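Local coordinates for protein CRISPR-associated endonuclease Cas9 (PDB 5X2H) that uses a guide RNA to recognise matching DNA and cuts both of its strands with separate RuvC-like and HNH nuclease domains in CRISPR antiviral defence, at residues F737-K750 with I803-V816. Sequence-based numbering, arbitrary orientation.
Sequences FSLYKDSLILIQTK and IGIQNLKVFEKYIV. With nucleotides of chain B; nucleotides of chain C.
Strands 744-748 and 810-816 run antiparallel, their axes 4.5 Å apart. L746 and E812 bond in both directions, L746 N giving to E812 O at 2.8 Å. At Q748 a classic beta bulge sets K809 and V810 against one residue, whose O accepts from both backbone N-H groups. At L744, a water accepts from its N-H and donates to Y814 O.

Strand 737-740 runs across the face carrying F811 and K813, at 70° to strand 810-816, and F737 wedges between those two. Its ring turns an edge to the face of F811, planes at 82° and centroids 5.4 Å apart, while CB of K813 sits over the F737 ring, 3.8 Å from the centroid. Fully extended from CG anti to the backbone N (chi1 -178°), K813 runs alongside F737 in the opposite direction and brings NZ to S738 O at 2.8 Å. L808 CD1 covers the other face of F811, and I745, I747 and L739 pack around that ring. Across the sheet, L746 lies beside Y814, its CB 3.7 Å from Y814 CE1.

Leading into the bulge, the end of strand 799-804 and the following turn meet the DNA of chain C: G804 N hydrogen-bonds to DT2 OP2, N807 ND2 to DC1 O5'. Strand 744-748 lies between 810-816 and 756-764 in the six-stranded antiparallel PI-CTD sheet; 733-740 pairs with 683-689 in a second sheet, so F737, F811 and K813 join the two.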
loop_
_atom_site.group_PDB
_atom_site.type_symbol
_atom_site.label_atom_id
_atom_site.label_comp_id
_atom_site.label_asym_id
_atom_site.label_seq_id
_atom_site.Cartn_x
_atom_site.Cartn_y
_atom_site.Cartn_z
ATOM N N PHE A 737 -30.921 16.341 0.572
ATOM C CA PHE A 737 -29.977 15.402 1.164
ATOM C C PHE A 737 -28.752 15.319 0.264
ATOM O O PHE A 737 -28.762 15.780 -0.881
ATOM C CB PHE A 737 -30.601 14.018 1.362
ATOM C CG PHE A 737 -31.455 13.566 0.210
ATOM C CD1 PHE A 737 -30.881 13.058 -0.940
ATOM C CD2 PHE A 737 -32.835 13.645 0.285
ATOM C CE1 PHE A 737 -31.666 12.639 -1.996
ATOM C CE2 PHE A 737 -33.625 13.228 -0.766
ATOM C CZ PHE A 737 -33.041 12.724 -1.907
ATOM N N SER A 738 -27.690 14.727 0.805
ATOM C CA SER A 738 -26.467 14.460 0.065
ATOM C C SER A 738 -26.388 12.972 -0.238
ATOM O O SER A 738 -26.644 12.142 0.642
ATOM C CB SER A 738 -25.234 14.903 0.857
ATOM O OG SER A 738 -25.263 16.297 1.103
ATOM N N LEU A 739 -26.040 12.638 -1.476
ATOM C CA LEU A 739 -25.896 11.254 -1.896
ATOM C C LEU A 739 -24.429 10.929 -2.130
ATOM O O LEU A 739 -23.686 11.730 -2.705
ATOM C CB LEU A 739 -26.697 10.971 -3.168
ATOM C CG LEU A 739 -28.208 11.170 -3.082
ATOM C CD1 LEU A 739 -28.868 10.763 -4.388
ATOM C CD2 LEU A 739 -28.783 10.386 -1.904
ATOM N N TYR A 740 -24.022 9.754 -1.669
ATOM C CA TYR A 740 -22.710 9.189 -1.927
ATOM C C TYR A 740 -22.908 7.859 -2.635
ATOM O O TYR A 740 -24.018 7.320 -2.682
ATOM C CB TYR A 740 -21.915 8.995 -0.625
ATOM C CG TYR A 740 -21.893 10.210 0.276
ATOM C CD1 TYR A 740 -22.956 10.489 1.126
ATOM C CD2 TYR A 740 -20.805 11.073 0.286
ATOM C CE1 TYR A 740 -22.943 11.600 1.954
ATOM C CE2 TYR A 740 -20.779 12.187 1.112
ATOM C CZ TYR A 740 -21.852 12.445 1.944
ATOM O OH TYR A 740 -21.835 13.549 2.767
ATOM N N LYS A 741 -21.822 7.329 -3.191
ATOM C CA LYS A 741 -21.891 6.022 -3.830
ATOM C C LYS A 741 -22.438 4.987 -2.855
ATOM O O LYS A 741 -21.986 4.896 -1.708
ATOM C CB LYS A 741 -20.512 5.608 -4.341
ATOM C CG LYS A 741 -20.062 6.399 -5.564
ATOM C CD LYS A 741 -18.720 5.921 -6.093
ATOM C CE LYS A 741 -18.353 6.644 -7.380
ATOM N NZ LYS A 741 -18.368 8.126 -7.215
ATOM N N ASP A 742 -23.434 4.229 -3.317
ATOM C CA ASP A 742 -24.137 3.197 -2.558
ATOM C C ASP A 742 -25.027 3.760 -1.456
ATOM O O ASP A 742 -25.378 3.039 -0.516
ATOM C CB ASP A 742 -23.170 2.160 -1.976
ATOM C CG ASP A 742 -22.613 1.234 -3.036
ATOM O OD1 ASP A 742 -23.308 1.009 -4.052
ATOM O OD2 ASP A 742 -21.484 0.734 -2.859
ATOM N N SER A 743 -25.414 5.030 -1.548
ATOM C CA SER A 743 -26.489 5.532 -0.705
ATOM C C SER A 743 -27.796 4.849 -1.082
ATOM O O SER A 743 -28.039 4.544 -2.253
ATOM C CB SER A 743 -26.639 7.047 -0.855
ATOM O OG SER A 743 -25.583 7.738 -0.217
ATOM N N LEU A 744 -28.640 4.607 -0.083
ATOM C CA LEU A 744 -29.940 3.989 -0.310
ATOM C C LEU A 744 -30.996 5.062 -0.534
ATOM O O LEU A 744 -31.172 5.955 0.303
ATOM C CB LEU A 744 -30.342 3.110 0.871
ATOM C CG LEU A 744 -31.696 2.427 0.689
ATOM C CD1 LEU A 744 -31.629 1.447 -0.470
ATOM C CD2 LEU A 744 -32.142 1.734 1.973
ATOM N N ILE A 745 -31.707 4.968 -1.657
ATOM C CA ILE A 745 -32.731 5.943 -2.000
ATOM C C ILE A 745 -34.004 5.221 -2.421
ATOM O O ILE A 745 -33.986 4.067 -2.852
ATOM C CB ILE A 745 -32.269 6.908 -3.114
ATOM C CG1 ILE A 745 -32.040 6.146 -4.422
ATOM C CG2 ILE A 745 -31.003 7.651 -2.686
ATOM C CD1 ILE A 745 -31.588 7.017 -5.579
ATOM N N LEU A 746 -35.120 5.930 -2.280
ATOM C CA LEU A 746 -36.430 5.472 -2.722
ATOM C C LEU A 746 -36.892 6.399 -3.835
ATOM O O LEU A 746 -37.050 7.604 -3.612
ATOM C CB LEU A 746 -37.432 5.478 -1.566
ATOM C CG LEU A 746 -38.864 5.056 -1.892
ATOM C CD1 LEU A 746 -38.984 3.538 -1.911
ATOM C CD2 LEU A 746 -39.835 5.670 -0.901
ATOM N N ILE A 747 -37.095 5.847 -5.032
ATOM C CA ILE A 747 -37.435 6.657 -6.193
ATOM C C ILE A 747 -38.661 6.087 -6.888
ATOM O O ILE A 747 -38.980 4.901 -6.779
ATOM C CB ILE A 747 -36.271 6.773 -7.200
ATOM C CG1 ILE A 747 -35.871 5.393 -7.724
ATOM C CG2 ILE A 747 -35.087 7.477 -6.571
ATOM C CD1 ILE A 747 -34.835 5.452 -8.823
ATOM N N GLN A 748 -39.345 6.963 -7.623
ATOM C CA GLN A 748 -40.496 6.576 -8.425
ATOM C C GLN A 748 -40.634 7.557 -9.579
ATOM O O GLN A 748 -40.659 8.773 -9.360
ATOM C CB GLN A 748 -41.780 6.556 -7.586
ATOM C CG GLN A 748 -43.016 6.111 -8.355
ATOM C CD GLN A 748 -44.283 6.193 -7.520
ATOM O OE1 GLN A 748 -44.263 6.682 -6.390
ATOM N NE2 GLN A 748 -45.391 5.711 -8.073
ATOM N N THR A 749 -40.705 7.033 -10.795
ATOM C CA THR A 749 -41.010 7.853 -11.954
ATOM C C THR A 749 -42.520 7.912 -12.157
ATOM O O THR A 749 -43.290 7.178 -11.533
ATOM C CB THR A 749 -40.328 7.308 -13.207
ATOM O OG1 THR A 749 -41.064 6.181 -13.699
ATOM C CG2 THR A 749 -38.908 6.877 -12.889
ATOM N N LYS A 750 -42.944 8.804 -13.054
ATOM C CA LYS A 750 -44.371 8.956 -13.318
ATOM C C LYS A 750 -44.976 7.678 -13.883
ATOM O O LYS A 750 -46.169 7.418 -13.686
ATOM C CB LYS A 750 -44.603 10.123 -14.277
ATOM C CG LYS A 750 -45.632 11.133 -13.800
ATOM C CD LYS A 750 -45.024 12.524 -13.736
ATOM C CE LYS A 750 -44.473 12.942 -15.091
ATOM N NZ LYS A 750 -43.569 14.123 -14.993
ATOM N N ILE A 803 -31.509 7.613 -15.564
ATOM C CA ILE A 803 -32.819 7.932 -15.005
ATOM C C ILE A 803 -32.837 9.408 -14.633
ATOM O O ILE A 803 -32.104 9.837 -13.732
ATOM C CB ILE A 803 -33.137 7.061 -13.783
ATOM C CG1 ILE A 803 -33.087 5.586 -14.150
ATOM C CG2 ILE A 803 -34.512 7.406 -13.220
ATOM C CD1 ILE A 803 -33.096 4.709 -12.947
ATOM N N GLY A 804 -33.683 10.179 -15.313
ATOM C CA GLY A 804 -33.765 11.604 -15.037
ATOM C C GLY A 804 -34.268 11.882 -13.630
ATOM O O GLY A 804 -35.165 11.208 -13.120
ATOM N N ILE A 805 -33.675 12.898 -12.997
ATOM C CA ILE A 805 -34.045 13.262 -11.635
ATOM C C ILE A 805 -35.051 14.408 -11.581
ATOM O O ILE A 805 -35.797 14.509 -10.595
ATOM C CB ILE A 805 -32.801 13.636 -10.798
ATOM C CG1 ILE A 805 -32.365 15.071 -11.096
ATOM C CG2 ILE A 805 -31.656 12.694 -11.081
ATOM C CD1 ILE A 805 -31.228 15.551 -10.235
ATOM N N GLN A 806 -35.102 15.261 -12.608
ATOM C CA GLN A 806 -35.816 16.528 -12.483
ATOM C C GLN A 806 -37.297 16.315 -12.197
ATOM O O GLN A 806 -37.882 17.022 -11.369
ATOM C CB GLN A 806 -35.626 17.363 -13.750
ATOM C CG GLN A 806 -36.093 18.803 -13.610
ATOM C CD GLN A 806 -35.901 19.607 -14.884
ATOM O OE1 GLN A 806 -35.612 20.804 -14.838
ATOM N NE2 GLN A 806 -36.064 18.953 -16.029
ATOM N N ASN A 807 -37.918 15.339 -12.858
ATOM C CA ASN A 807 -39.355 15.127 -12.750
ATOM C C ASN A 807 -39.706 13.861 -11.979
ATOM O O ASN A 807 -40.803 13.322 -12.151
ATOM C CB ASN A 807 -39.989 15.096 -14.141
ATOM C CG ASN A 807 -39.787 16.391 -14.896
ATOM O OD1 ASN A 807 -39.942 17.477 -14.338
ATOM N ND2 ASN A 807 -39.422 16.285 -16.167
ATOM N N LEU A 808 -38.799 13.379 -11.131
ATOM C CA LEU A 808 -39.095 12.216 -10.307
ATOM C C LEU A 808 -40.284 12.502 -9.400
ATOM O O LEU A 808 -40.382 13.575 -8.798
ATOM C CB LEU A 808 -37.876 11.829 -9.471
ATOM C CG LEU A 808 -36.756 11.055 -10.172
ATOM C CD1 LEU A 808 -35.574 10.828 -9.224
ATOM C CD2 LEU A 808 -37.281 9.734 -10.699
ATOM N N LYS A 809 -41.201 11.536 -9.316
ATOM C CA LYS A 809 -42.363 11.703 -8.452
ATOM C C LYS A 809 -41.992 11.499 -6.987
ATOM O O LYS A 809 -42.517 12.190 -6.107
ATOM C CB LYS A 809 -43.470 10.738 -8.881
ATOM C CG LYS A 809 -44.694 10.761 -7.995
ATOM C CD LYS A 809 -45.779 9.832 -8.527
ATOM C CE LYS A 809 -46.970 9.783 -7.587
ATOM N NZ LYS A 809 -48.078 8.952 -8.140
ATOM N N VAL A 810 -41.085 10.564 -6.711
ATOM C CA VAL A 810 -40.581 10.304 -5.366
ATOM C C VAL A 810 -39.060 10.260 -5.431
ATOM O O VAL A 810 -38.491 9.623 -6.325
ATOM C CB VAL A 810 -41.139 8.990 -4.786
ATOM C CG1 VAL A 810 -40.432 8.631 -3.483
ATOM C CG2 VAL A 810 -42.638 9.101 -4.566
ATOM N N PHE A 811 -38.403 10.944 -4.494
ATOM C CA PHE A 811 -36.939 10.979 -4.442
ATOM C C PHE A 811 -36.564 11.239 -2.981
ATOM O O PHE A 811 -36.467 12.391 -2.550
ATOM C CB PHE A 811 -36.375 12.040 -5.376
ATOM C CG PHE A 811 -34.909 11.879 -5.672
ATOM C CD1 PHE A 811 -34.207 10.780 -5.206
ATOM C CD2 PHE A 811 -34.229 12.835 -6.410
ATOM C CE1 PHE A 811 -32.854 10.635 -5.476
ATOM C CE2 PHE A 811 -32.875 12.694 -6.684
ATOM C CZ PHE A 811 -32.189 11.592 -6.217
ATOM N N GLU A 812 -36.368 10.153 -2.230
ATOM C CA GLU A 812 -36.151 10.213 -0.791
ATOM C C GLU A 812 -34.914 9.407 -0.420
ATOM O O GLU A 812 -34.598 8.400 -1.056
ATOM C CB GLU A 812 -37.363 9.673 -0.019
ATOM C CG GLU A 812 -38.701 10.283 -0.419
ATOM C CD GLU A 812 -39.068 11.497 0.413
ATOM O OE1 GLU A 812 -38.483 11.677 1.503
ATOM O OE2 GLU A 812 -39.946 12.272 -0.023
ATOM N N LYS A 813 -34.225 9.848 0.630
ATOM C CA LYS A 813 -33.015 9.186 1.098
ATOM C C LYS A 813 -33.333 8.289 2.286
ATOM O O LYS A 813 -34.115 8.658 3.166
ATOM C CB LYS A 813 -31.939 10.205 1.485
ATOM C CG LYS A 813 -30.620 9.576 1.944
ATOM C CD LYS A 813 -29.612 10.620 2.407
ATOM C CE LYS A 813 -28.266 9.977 2.714
ATOM N NZ LYS A 813 -27.241 10.971 3.154
ATOM N N TYR A 814 -32.731 7.103 2.297
ATOM C CA TYR A 814 -32.852 6.156 3.396
ATOM C C TYR A 814 -31.460 5.736 3.851
ATOM O O TYR A 814 -30.446 6.101 3.248
ATOM C CB TYR A 814 -33.679 4.929 2.992
ATOM C CG TYR A 814 -35.171 5.168 2.999
ATOM C CD1 TYR A 814 -35.769 5.993 2.054
ATOM C CD2 TYR A 814 -35.983 4.560 3.945
ATOM C CE1 TYR A 814 -37.136 6.211 2.060
ATOM C CE2 TYR A 814 -37.348 4.771 3.959
ATOM C CZ TYR A 814 -37.919 5.597 3.017
ATOM O OH TYR A 814 -39.280 5.807 3.030
ATOM N N ILE A 815 -31.419 4.955 4.929
ATOM C CA ILE A 815 -30.173 4.508 5.540
ATOM C C ILE A 815 -30.271 3.013 5.810
ATOM O O ILE A 815 -31.265 2.545 6.379
ATOM C CB ILE A 815 -29.876 5.272 6.846
ATOM C CG1 ILE A 815 -29.675 6.763 6.563
ATOM C CG2 ILE A 815 -28.661 4.689 7.549
ATOM C CD1 ILE A 815 -28.472 7.059 5.703
ATOM N N VAL A 816 -29.247 2.265 5.405
ATOM C CA VAL A 816 -29.163 0.830 5.657
ATOM C C VAL A 816 -28.238 0.591 6.841
ATOM O O VAL A 816 -27.145 1.167 6.911
ATOM C CB VAL A 816 -28.649 0.066 4.425
ATOM C CG1 VAL A 816 -29.193 -1.359 4.414
ATOM C CG2 VAL A 816 -28.998 0.792 3.155
ATOM P P C B 77 -27.849 2.556 11.206
ATOM O OP1 C B 77 -29.210 2.180 10.748
ATOM O OP2 C B 77 -26.949 1.497 11.730
ATOM O "O5'" C B 77 -27.081 3.255 10.004
ATOM C "C5'" C B 77 -25.665 3.232 9.927
ATOM C "C4'" C B 77 -25.186 4.170 8.855
ATOM O "O4'" C B 77 -25.657 5.504 9.138
ATOM C "C3'" C B 77 -23.681 4.323 8.702
ATOM O "O3'" C B 77 -23.143 3.289 7.894
ATOM C "C2'" C B 77 -23.535 5.706 8.068
ATOM O "O2'" C B 77 -23.657 5.621 6.657
ATOM C "C1'" C B 77 -24.761 6.451 8.610
ATOM N N1 C B 77 -24.455 7.458 9.651
ATOM C C2 C B 77 -24.033 8.722 9.235
ATOM O O2 C B 77 -23.895 8.939 8.021
ATOM N N3 C B 77 -23.775 9.669 10.163
ATOM C C4 C B 77 -23.943 9.393 11.455
ATOM N N4 C B 77 -23.671 10.362 12.332
ATOM C C5 C B 77 -24.382 8.114 11.908
ATOM C C6 C B 77 -24.635 7.186 10.978
ATOM P P DT C 2 -36.682 8.899 -18.003
ATOM O OP1 DT C 2 -37.757 7.897 -17.823
ATOM O OP2 DT C 2 -35.779 9.225 -16.875
ATOM O "O5'" DT C 2 -35.780 8.447 -19.240
ATOM C "C5'" DT C 2 -35.005 7.266 -19.158
ATOM C "C4'" DT C 2 -34.873 6.627 -20.524
ATOM O "O4'" DT C 2 -34.362 7.605 -21.466
ATOM C "C3'" DT C 2 -33.910 5.457 -20.596
ATOM O "O3'" DT C 2 -34.321 4.575 -21.621
ATOM C "C2'" DT C 2 -32.595 6.145 -20.942
ATOM C "C1'" DT C 2 -33.073 7.224 -21.906
ATOM N N1 DT C 2 -32.213 8.440 -21.928
ATOM C C2 DT C 2 -31.320 8.620 -22.963
ATOM O O2 DT C 2 -31.179 7.823 -23.873
ATOM N N3 DT C 2 -30.588 9.772 -22.891
ATOM C C4 DT C 2 -30.659 10.746 -21.912
ATOM O O4 DT C 2 -29.961 11.751 -21.938
ATOM C C5 DT C 2 -31.617 10.497 -20.859
ATOM C C7 DT C 2 -31.783 11.483 -19.739
ATOM C C6 DT C 2 -32.340 9.370 -20.921
ATOM O "O5'" DC C 1 -38.319 14.094 -17.246
ATOM C "C5'" DC C 1 -37.489 13.989 -18.391
ATOM C "C4'" DC C 1 -37.583 12.602 -18.997
ATOM O "O4'" DC C 1 -37.082 12.636 -20.359
ATOM C "C3'" DC C 1 -36.766 11.526 -18.296
ATOM O "O3'" DC C 1 -37.377 10.256 -18.513
ATOM C "C2'" DC C 1 -35.425 11.638 -19.013
ATOM C "C1'" DC C 1 -35.874 11.908 -20.448
ATOM N N1 DC C 1 -34.907 12.717 -21.240
ATOM C C2 DC C 1 -34.214 12.124 -22.300
ATOM O O2 DC C 1 -34.412 10.932 -22.554
ATOM N N3 DC C 1 -33.343 12.878 -23.019
ATOM C C4 DC C 1 -33.157 14.163 -22.711
ATOM N N4 DC C 1 -32.288 14.863 -23.447
ATOM C C5 DC C 1 -33.857 14.785 -21.634
ATOM C C6 DC C 1 -34.714 14.033 -20.933
HETATM O O HOH W 1 -27.926 14.352 3.654
HETATM O O HOH W 2 -27.897 5.915 2.611
#